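Local coordinates for protein LbaCas13a H328A (C2c2) (Lachnospiraceae bacterium NK4A179, PDB 5WLH) that binds a CRISPR guide RNA, here as pre-crRNA, and probably cleaves RNA as the effector nuclease of a Cas13a system, at residues 308-312 and 429-433; 676-682 and 846-851; 727-732 and 853-858. All blocks are in the same frame, centred on the assembly; numbering follows the deposited sequence.

Contact 1: residues 308-312 and 429-433; sequences LYFYG and TGYLS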
# COMPACT_ATOMS: atom_id res chain seq x y z
N LEU A 308 34.21 1.62 16.30
CA LEU A 308 34.42 1.68 17.74
C LEU A 308 33.36 0.88 18.49
O LEU A 308 33.67 0.13 19.42
CB LEU A 308 34.42 3.12 18.23
CG LEU A 308 34.26 3.28 19.73
CD1 LEU A 308 35.52 2.81 20.45
CD2 LEU A 308 33.92 4.72 20.12
N TYR A 309 32.10 1.06 18.11
CA TYR A 309 31.01 0.45 18.85
C TYR A 309 31.13 -1.07 18.87
O TYR A 309 30.97 -1.70 19.93
CB TYR A 309 29.67 0.87 18.24
CG TYR A 309 28.47 0.57 19.11
CD1 TYR A 309 27.87 -0.69 19.10
CD2 TYR A 309 27.93 1.55 19.92
CE1 TYR A 309 26.75 -0.94 19.88
CE2 TYR A 309 26.81 1.30 20.71
CZ TYR A 309 26.24 0.05 20.69
OH TYR A 309 25.14 -0.17 21.46
N PHE A 310 31.43 -1.66 17.73
CA PHE A 310 31.39 -3.11 17.60
C PHE A 310 32.74 -3.78 17.75
O PHE A 310 32.79 -4.97 18.05
CB PHE A 310 30.80 -3.50 16.24
CG PHE A 310 29.35 -3.22 16.12
CD1 PHE A 310 28.41 -4.06 16.72
CD2 PHE A 310 28.90 -2.09 15.45
CE1 PHE A 310 27.05 -3.79 16.64
CE2 PHE A 310 27.53 -1.81 15.37
CZ PHE A 310 26.61 -2.67 15.96
N TYR A 311 33.83 -3.05 17.53
CA TYR A 311 35.15 -3.68 17.52
C TYR A 311 36.09 -3.08 18.55
O TYR A 311 37.20 -3.60 18.71
CB TYR A 311 35.78 -3.60 16.12
CG TYR A 311 34.89 -4.26 15.09
CD1 TYR A 311 34.91 -5.63 14.90
CD2 TYR A 311 34.00 -3.50 14.33
CE1 TYR A 311 34.06 -6.24 13.97
CE2 TYR A 311 33.17 -4.09 13.39
CZ TYR A 311 33.20 -5.46 13.22
OH TYR A 311 32.36 -6.02 12.28
N GLY A 312 35.68 -2.05 19.27
CA GLY A 312 36.46 -1.54 20.37
C GLY A 312 37.52 -0.55 19.91
O GLY A 312 37.90 -0.49 18.74
N THR A 429 29.28 -10.36 14.42
CA THR A 429 29.52 -8.94 14.68
C THR A 429 29.48 -8.13 13.39
O THR A 429 28.93 -7.01 13.37
CB THR A 429 30.85 -8.76 15.39
OG1 THR A 429 30.82 -9.51 16.61
CG2 THR A 429 31.07 -7.29 15.73
N GLY A 430 30.04 -8.67 12.31
CA GLY A 430 30.08 -7.94 11.05
C GLY A 430 28.73 -7.84 10.37
O GLY A 430 28.50 -6.92 9.58
N TYR A 431 27.84 -8.80 10.62
CA TYR A 431 26.46 -8.61 10.18
C TYR A 431 25.86 -7.38 10.85
O TYR A 431 25.23 -6.54 10.20
CB TYR A 431 25.62 -9.84 10.52
CG TYR A 431 24.13 -9.60 10.34
CD1 TYR A 431 23.53 -9.76 9.10
CD2 TYR A 431 23.34 -9.19 11.41
CE1 TYR A 431 22.16 -9.53 8.93
CE2 TYR A 431 21.99 -8.95 11.26
CZ TYR A 431 21.41 -9.13 10.02
OH TYR A 431 20.07 -8.91 9.88
N LEU A 432 26.04 -7.27 12.17
CA LEU A 432 25.45 -6.17 12.92
C LEU A 432 26.11 -4.84 12.58
O LEU A 432 25.41 -3.83 12.43
CB LEU A 432 25.58 -6.45 14.41
CG LEU A 432 24.83 -7.70 14.85
CD1 LEU A 432 25.15 -7.98 16.29
CD2 LEU A 432 23.33 -7.51 14.65
N SER A 433 27.44 -4.81 12.51
CA SER A 433 28.09 -3.53 12.23
C SER A 433 27.63 -2.99 10.89
O SER A 433 27.39 -1.78 10.76
CB SER A 433 29.61 -3.67 12.29
OG SER A 433 30.12 -4.51 11.29
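Phe310, near the C-terminal end of helix 292-311, fits against the first turn of helix 429-458, and its path can be traced outward from the backbone. CB touches Thr429 CG2 at 3.8 Å. With CG anti to the carbonyl carbon (chi1 -70°), the ring swings across to Ser433, where CD2 meets Ser433 CB at 3.6 Å and CE2 is equally close to Ser433 CA. That CA sits over one ring face, 3.9 Å from the centroid and 24° off the normal, a CH-pi contact. On the rim nearer Leu432, CE1 packs on Leu432 CB at 3.8 Å, and CZ at the tip reaches the backbone carbonyl of Leu432. The opposite face is covered by CD1 of neighbouring Tyr309, and Val412 of helix 398-417 also packs on Phe310.

Tyr311 slides past Thr429 in the opposite direction, its CE1 3.6 Å from Thr429 CG2. Tyr311 OH lies 3.2 Å from Gly430 CA and donates to Ser433 OG at 2.9 Å. Arg334 adds a cation-pi contact to the ring. With a phenylalanine in place of Tyr311, the ring could still lie on Thr429 CG2, but buried Ser433 OG would probably lose the only hydrogen bond that joins the two segments.

The chemistry is therefore mainly that of two aromatic rings packed on helix backbone, the Thr429 methyl and the CB atoms of Leu432 and Ser433, with one hydroxyl pair supplying directionality where the end of one helix meets the start of the other.

Contact 2: residues 676-682 and 846-851; sequences PSFNKVF and LLVNLR. With nucleotides of chain B.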
# COMPACT_ATOMS: atom_id res chain seq x y z
N PRO A 676 -19.71 -0.87 1.88
CA PRO A 676 -19.56 -2.28 1.48
C PRO A 676 -20.05 -2.52 0.06
O PRO A 676 -21.09 -2.00 -0.36
CB PRO A 676 -20.41 -3.03 2.50
CG PRO A 676 -20.37 -2.19 3.70
CD PRO A 676 -20.34 -0.75 3.20
N SER A 677 -19.29 -3.31 -0.69
CA SER A 677 -19.65 -3.59 -2.07
C SER A 677 -20.95 -4.38 -2.11
O SER A 677 -21.28 -5.10 -1.16
CB SER A 677 -18.56 -4.39 -2.77
OG SER A 677 -18.56 -5.73 -2.31
N PHE A 678 -21.69 -4.23 -3.21
CA PHE A 678 -22.89 -5.04 -3.38
C PHE A 678 -22.57 -6.51 -3.19
O PHE A 678 -23.30 -7.23 -2.50
CB PHE A 678 -23.50 -4.81 -4.77
CG PHE A 678 -24.61 -5.79 -5.09
CD1 PHE A 678 -25.87 -5.63 -4.53
CD2 PHE A 678 -24.37 -6.87 -5.92
CE1 PHE A 678 -26.88 -6.54 -4.81
CE2 PHE A 678 -25.37 -7.77 -6.21
CZ PHE A 678 -26.63 -7.61 -5.64
N ASN A 679 -21.45 -6.96 -3.77
CA ASN A 679 -21.09 -8.37 -3.78
C ASN A 679 -20.73 -8.91 -2.41
O ASN A 679 -20.73 -10.13 -2.24
CB ASN A 679 -19.93 -8.59 -4.74
CG ASN A 679 -20.21 -8.06 -6.11
OD1 ASN A 679 -20.33 -6.84 -6.29
ND2 ASN A 679 -20.36 -8.95 -7.09
N LYS A 680 -20.40 -8.04 -1.45
CA LYS A 680 -20.19 -8.48 -0.08
C LYS A 680 -21.48 -8.47 0.72
O LYS A 680 -21.66 -9.33 1.60
CB LYS A 680 -19.15 -7.60 0.62
CG LYS A 680 -17.75 -7.68 0.02
CD LYS A 680 -16.97 -8.89 0.51
CE LYS A 680 -15.47 -8.77 0.19
NZ LYS A 680 -14.74 -7.60 0.84
N VAL A 681 -22.38 -7.53 0.44
CA VAL A 681 -23.67 -7.51 1.11
C VAL A 681 -24.54 -8.66 0.62
O VAL A 681 -25.22 -9.32 1.41
CB VAL A 681 -24.36 -6.15 0.88
CG1 VAL A 681 -25.76 -6.13 1.50
CG2 VAL A 681 -23.52 -5.02 1.49
N PHE A 682 -24.53 -8.92 -0.68
CA PHE A 682 -25.27 -10.01 -1.31
C PHE A 682 -24.24 -10.94 -1.93
O PHE A 682 -23.82 -10.77 -3.08
CB PHE A 682 -26.26 -9.48 -2.34
CG PHE A 682 -27.41 -8.75 -1.72
CD1 PHE A 682 -28.54 -9.44 -1.31
CD2 PHE A 682 -27.33 -7.39 -1.49
CE1 PHE A 682 -29.59 -8.77 -0.71
CE2 PHE A 682 -28.38 -6.71 -0.90
CZ PHE A 682 -29.51 -7.41 -0.51
N LEU A 846 -22.83 -4.06 9.77
CA LEU A 846 -23.09 -3.14 8.67
C LEU A 846 -23.67 -3.88 7.47
O LEU A 846 -24.67 -3.45 6.89
CB LEU A 846 -21.81 -2.39 8.30
CG LEU A 846 -21.96 -1.16 7.42
CD1 LEU A 846 -22.98 -0.19 8.02
CD2 LEU A 846 -20.60 -0.49 7.26
N LEU A 847 -23.04 -5.00 7.08
CA LEU A 847 -23.55 -5.80 5.96
C LEU A 847 -24.98 -6.25 6.22
O LEU A 847 -25.82 -6.23 5.32
CB LEU A 847 -22.65 -7.01 5.72
CG LEU A 847 -21.18 -6.79 5.35
CD1 LEU A 847 -20.42 -8.11 5.35
CD2 LEU A 847 -21.06 -6.14 4.00
N VAL A 848 -25.28 -6.66 7.46
CA VAL A 848 -26.63 -7.13 7.76
C VAL A 848 -27.63 -5.99 7.62
O VAL A 848 -28.68 -6.14 6.98
CB VAL A 848 -26.68 -7.76 9.17
CG1 VAL A 848 -28.12 -7.95 9.61
CG2 VAL A 848 -25.95 -9.09 9.17
N ASN A 849 -27.32 -4.83 8.20
CA ASN A 849 -28.28 -3.73 8.16
C ASN A 849 -28.47 -3.22 6.75
O ASN A 849 -29.59 -2.84 6.37
CB ASN A 849 -27.83 -2.61 9.09
CG ASN A 849 -28.18 -2.88 10.54
OD1 ASN A 849 -29.27 -2.54 10.99
ND2 ASN A 849 -27.26 -3.48 11.28
N LEU A 850 -27.40 -3.19 5.95
CA LEU A 850 -27.53 -2.82 4.54
C LEU A 850 -28.37 -3.84 3.78
O LEU A 850 -29.22 -3.46 2.97
CB LEU A 850 -26.15 -2.68 3.89
CG LEU A 850 -25.39 -1.38 4.16
CD1 LEU A 850 -23.97 -1.47 3.60
CD2 LEU A 850 -26.10 -0.18 3.58
N ARG A 851 -28.14 -5.13 4.03
CA ARG A 851 -28.85 -6.18 3.30
C ARG A 851 -30.34 -6.12 3.56
O ARG A 851 -31.15 -6.22 2.63
CB ARG A 851 -28.28 -7.54 3.71
CG ARG A 851 -28.80 -8.73 2.94
CD ARG A 851 -28.35 -10.02 3.63
NE ARG A 851 -26.90 -10.19 3.56
CZ ARG A 851 -26.09 -10.21 4.62
NH1 ARG A 851 -26.58 -10.08 5.84
NH2 ARG A 851 -24.78 -10.35 4.45
P A B 34 -17.67 -0.69 -5.23
OP1 A B 34 -17.90 0.61 -5.94
OP2 A B 34 -18.60 -1.14 -4.14
O5' A B 34 -17.48 -1.92 -6.21
C5' A B 34 -16.82 -1.78 -7.46
C4' A B 34 -17.26 -2.83 -8.44
O4' A B 34 -16.64 -4.11 -8.11
C3' A B 34 -18.77 -3.09 -8.51
O3' A B 34 -19.17 -3.26 -9.86
C2' A B 34 -18.93 -4.42 -7.78
O2' A B 34 -20.05 -5.19 -8.18
C1' A B 34 -17.62 -5.12 -8.13
N9 A B 34 -17.27 -6.22 -7.22
C8 A B 34 -16.98 -6.22 -5.88
N7 A B 34 -16.76 -7.42 -5.40
C5 A B 34 -16.95 -8.27 -6.48
C6 A B 34 -16.87 -9.67 -6.64
N6 A B 34 -16.58 -10.53 -5.66
N1 A B 34 -17.12 -10.18 -7.87
C2 A B 34 -17.42 -9.33 -8.87
N3 A B 34 -17.52 -8.00 -8.84
C4 A B 34 -17.26 -7.53 -7.60
P G B 33 -15.51 -3.91 0.07
OP1 G B 33 -16.94 -4.21 0.35
OP2 G B 33 -14.57 -5.03 -0.26
O5' G B 33 -15.43 -2.89 -1.13
C5' G B 33 -16.15 -1.67 -1.10
C4' G B 33 -15.72 -0.78 -2.23
O4' G B 33 -14.32 -0.39 -2.05
C3' G B 33 -15.79 -1.45 -3.61
O3' G B 33 -16.22 -0.50 -4.57
C2' G B 33 -14.33 -1.78 -3.89
O2' G B 33 -13.99 -1.94 -5.25
C1' G B 33 -13.65 -0.58 -3.26
N9 G B 33 -12.20 -0.80 -3.11
C8 G B 33 -11.21 -0.00 -3.64
N7 G B 33 -10.01 -0.49 -3.45
C5 G B 33 -10.23 -1.70 -2.81
C6 G B 33 -9.30 -2.66 -2.37
O6 G B 33 -8.07 -2.64 -2.45
N1 G B 33 -9.93 -3.73 -1.76
C2 G B 33 -11.29 -3.86 -1.58
N2 G B 33 -11.70 -4.97 -0.96
N3 G B 33 -12.17 -2.97 -1.99
C4 G B 33 -11.58 -1.92 -2.60
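The Phe682 ring and the Arg851 guanidinium stand nearly perpendicular, their planes 80° apart. Over one face of the ring lies Arg851 CG, 4.1 Å from the centroid, in a CH-pi contact. At the edge of the guanidinium, somewhat tilted from its plane, is Val681 O, which takes a bond from NE at 2.9 Å and a weak one from NH2; Leu847 O lies over one guanidinium face. A third flat group, the Asn679 amide, lies flat over one face of the adenine of A34 of chain B, Asn679 CG being 3.3 Å from C5, and its OD1 accepts from the ribose O2'.

The Arg851 chain runs extended as far as CD and then bends (chi3 -66°), turning NE back to the carbonyl at the last residue of helix 678-681, where a positive charge is likely to be favourable. Beside it, Leu847 CD2 fills the angle between Pro676 CB (3.5 Å) and Val681 CG2 (3.7 Å), while Leu850 CD1 meets the proline ring crosswise.

Ser677 N donates to OP1 of G33 of chain B at 2.7 Å, almost straight (172°), and Ser677 OG caps the helix by accepting from Lys680 N. A phosphate bound by a main-chain amide at a helix N-terminus is a recurrent way of gripping nucleic acids; here Lys680 NZ adds its charge, 2.8 Å from G33 OP2 on the crRNA strand.

Contact 3: residues 727-732 and 853-858; sequences IYYNAF and AFLEFI. With nucleotides of chain B.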
# COMPACT_ATOMS: atom_id res chain seq x y z
N ILE A 727 -29.21 -1.46 -8.92
CA ILE A 727 -30.09 -0.73 -8.01
C ILE A 727 -29.34 -0.30 -6.76
O ILE A 727 -29.51 0.82 -6.26
CB ILE A 727 -31.31 -1.58 -7.63
CG1 ILE A 727 -32.16 -1.85 -8.88
CG2 ILE A 727 -32.08 -0.90 -6.51
CD1 ILE A 727 -33.32 -2.80 -8.62
N TYR A 728 -28.51 -1.19 -6.23
CA TYR A 728 -27.76 -0.91 -5.01
C TYR A 728 -26.98 0.39 -5.16
O TYR A 728 -27.10 1.30 -4.34
CB TYR A 728 -26.82 -2.08 -4.72
CG TYR A 728 -26.01 -1.97 -3.45
CD1 TYR A 728 -26.57 -2.29 -2.22
CD2 TYR A 728 -24.68 -1.56 -3.48
CE1 TYR A 728 -25.84 -2.19 -1.06
CE2 TYR A 728 -23.94 -1.47 -2.31
CZ TYR A 728 -24.51 -1.79 -1.12
OH TYR A 728 -23.78 -1.70 0.02
N TYR A 729 -26.24 0.51 -6.25
CA TYR A 729 -25.36 1.66 -6.38
C TYR A 729 -26.11 2.90 -6.85
O TYR A 729 -25.83 4.00 -6.36
CB TYR A 729 -24.20 1.34 -7.33
CG TYR A 729 -23.25 0.31 -6.75
CD1 TYR A 729 -22.50 0.61 -5.61
CD2 TYR A 729 -23.11 -0.93 -7.33
CE1 TYR A 729 -21.63 -0.32 -5.06
CE2 TYR A 729 -22.24 -1.86 -6.80
CZ TYR A 729 -21.50 -1.54 -5.67
OH TYR A 729 -20.65 -2.48 -5.13
N ASN A 730 -27.06 2.74 -7.76
CA ASN A 730 -27.60 3.89 -8.48
C ASN A 730 -28.93 4.41 -7.93
O ASN A 730 -29.38 5.49 -8.36
CB ASN A 730 -27.76 3.53 -9.96
CG ASN A 730 -26.42 3.26 -10.62
OD1 ASN A 730 -25.69 4.19 -10.94
ND2 ASN A 730 -26.09 1.99 -10.83
N ALA A 731 -29.54 3.71 -6.98
CA ALA A 731 -30.79 4.17 -6.40
C ALA A 731 -30.80 4.00 -4.88
O ALA A 731 -31.21 4.90 -4.14
CB ALA A 731 -31.97 3.41 -7.02
N PHE A 732 -30.35 2.83 -4.42
CA PHE A 732 -30.52 2.46 -3.02
C PHE A 732 -29.67 3.32 -2.10
O PHE A 732 -30.17 3.88 -1.12
CB PHE A 732 -30.19 0.98 -2.86
CG PHE A 732 -29.96 0.54 -1.44
CD1 PHE A 732 -31.02 0.41 -0.55
CD2 PHE A 732 -28.68 0.21 -1.01
CE1 PHE A 732 -30.80 -0.01 0.75
CE2 PHE A 732 -28.47 -0.22 0.28
CZ PHE A 732 -29.52 -0.33 1.16
N ALA A 853 -32.02 -3.37 4.76
CA ALA A 853 -32.51 -2.12 4.20
C ALA A 853 -32.74 -2.24 2.69
O ALA A 853 -33.70 -1.68 2.16
CB ALA A 853 -31.54 -0.98 4.51
N PHE A 854 -31.85 -2.97 1.99
CA PHE A 854 -32.00 -3.11 0.55
C PHE A 854 -33.24 -3.94 0.20
O PHE A 854 -34.00 -3.59 -0.70
CB PHE A 854 -30.75 -3.75 -0.06
CG PHE A 854 -30.80 -3.87 -1.56
CD1 PHE A 854 -30.36 -2.83 -2.37
CD2 PHE A 854 -31.29 -5.03 -2.16
CE1 PHE A 854 -30.41 -2.94 -3.74
CE2 PHE A 854 -31.33 -5.16 -3.55
CZ PHE A 854 -30.88 -4.10 -4.35
N LEU A 855 -33.43 -5.05 0.90
CA LEU A 855 -34.60 -5.87 0.63
C LEU A 855 -35.88 -5.08 0.82
O LEU A 855 -36.81 -5.17 0.01
CB LEU A 855 -34.59 -7.12 1.50
CG LEU A 855 -33.41 -8.06 1.24
CD1 LEU A 855 -33.26 -9.11 2.33
CD2 LEU A 855 -33.51 -8.72 -0.13
N GLU A 856 -35.94 -4.26 1.88
CA GLU A 856 -37.13 -3.44 2.11
C GLU A 856 -37.28 -2.38 1.03
O GLU A 856 -38.40 -2.08 0.60
CB GLU A 856 -37.06 -2.81 3.51
CG GLU A 856 -38.15 -1.78 3.78
CD GLU A 856 -38.17 -1.32 5.22
OE1 GLU A 856 -39.11 -1.72 5.95
OE2 GLU A 856 -37.27 -0.56 5.63
N PHE A 857 -36.16 -1.79 0.59
CA PHE A 857 -36.18 -0.82 -0.51
C PHE A 857 -36.77 -1.43 -1.77
O PHE A 857 -37.55 -0.78 -2.48
CB PHE A 857 -34.75 -0.33 -0.77
CG PHE A 857 -34.62 0.63 -1.92
CD1 PHE A 857 -35.05 1.95 -1.79
CD2 PHE A 857 -34.04 0.24 -3.11
CE1 PHE A 857 -34.91 2.84 -2.82
CE2 PHE A 857 -33.90 1.13 -4.16
CZ PHE A 857 -34.35 2.44 -4.01
N ILE A 858 -36.38 -2.67 -2.09
CA ILE A 858 -36.91 -3.36 -3.26
C ILE A 858 -38.42 -3.54 -3.11
O ILE A 858 -39.20 -3.22 -4.02
CB ILE A 858 -36.19 -4.71 -3.44
CG1 ILE A 858 -34.72 -4.47 -3.80
CG2 ILE A 858 -36.87 -5.54 -4.51
CD1 ILE A 858 -34.51 -3.89 -5.17
P A B 34 -17.67 -0.69 -5.23
OP1 A B 34 -17.90 0.61 -5.94
OP2 A B 34 -18.60 -1.14 -4.14
O5' A B 34 -17.48 -1.92 -6.21
C5' A B 34 -16.82 -1.78 -7.46
C4' A B 34 -17.26 -2.83 -8.44
O4' A B 34 -16.64 -4.11 -8.11
C3' A B 34 -18.77 -3.09 -8.51
O3' A B 34 -19.17 -3.26 -9.86
C2' A B 34 -18.93 -4.42 -7.78
O2' A B 34 -20.05 -5.19 -8.18
C1' A B 34 -17.62 -5.12 -8.13
N9 A B 34 -17.27 -6.22 -7.22
C8 A B 34 -16.98 -6.22 -5.88
N7 A B 34 -16.76 -7.42 -5.40
C5 A B 34 -16.95 -8.27 -6.48
C6 A B 34 -16.87 -9.67 -6.64
N6 A B 34 -16.58 -10.53 -5.66
N1 A B 34 -17.12 -10.18 -7.87
C2 A B 34 -17.42 -9.33 -8.87
N3 A B 34 -17.52 -8.00 -8.84
C4 A B 34 -17.26 -7.53 -7.60
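Phe732, Phe854 and Phe857 form an aromatic cluster between helix 709-732 and helix 843-861, where the axes of segments 727-732 and 853-858 come within 11.6 Å at 67°. All three rings leave their backbones with CG anti to the backbone N (chi1 164° for Phe732), which sends Phe732 across the interface between the other two. Phe854 turns its edge to the face of Phe732 in a T-shaped pair, centroids 5.1 Å apart and planes at 77°; CD1 makes the touch, 3.5 Å from Phe732 CG. Phe732 in turn directs its own edge at the face of Phe857 in an offset edge-to-face pair with centroids 5.7 Å apart, while its CA also sits over that face.

Ile727 CG2, likewise anti to its N, touches both Phe854 and Phe857, lying at the edge of the Phe857 ring 3.6 Å from CE2, and Ile727 CD1 meets Ile858 CD1 at 3.8 Å. Tyr728 CA and CB both pack on Phe854 CE1, CB at 3.8 Å.

At a pi-type turn, Ile727 O accepts from both Ala731 N and Phe732 N. The Tyr729 side chain leaves the helix away from 853-858, and its OH donates to OP2 of A34 of chain B at 2.6 Å.

In the fold
Contacts 2 and 3 form one continuous unit: their centres are about 11 Å apart, both use helix 843-861, and their segments alternate along the chain. Two probable hydrogen bonds join 676-682 to 727-732: Pro676 O to Tyr728 OH at 2.7 Å and Phe678 N to Tyr729 OH at 2.8 Å. Packing of Phe682 CZ on Phe854 CD2 at 3.4 Å completes the junction. Both contacts reach A34 of chain B, contact 2 through Asn679 and contact 3 through Tyr729. Contact 1 is separate, closing earlier in the sequence and lying across the chain's centre, with centres about 56 Å from contact 2 and 65 Å from contact 3; its nearest atom is about 4 Å from bound nucleic acid.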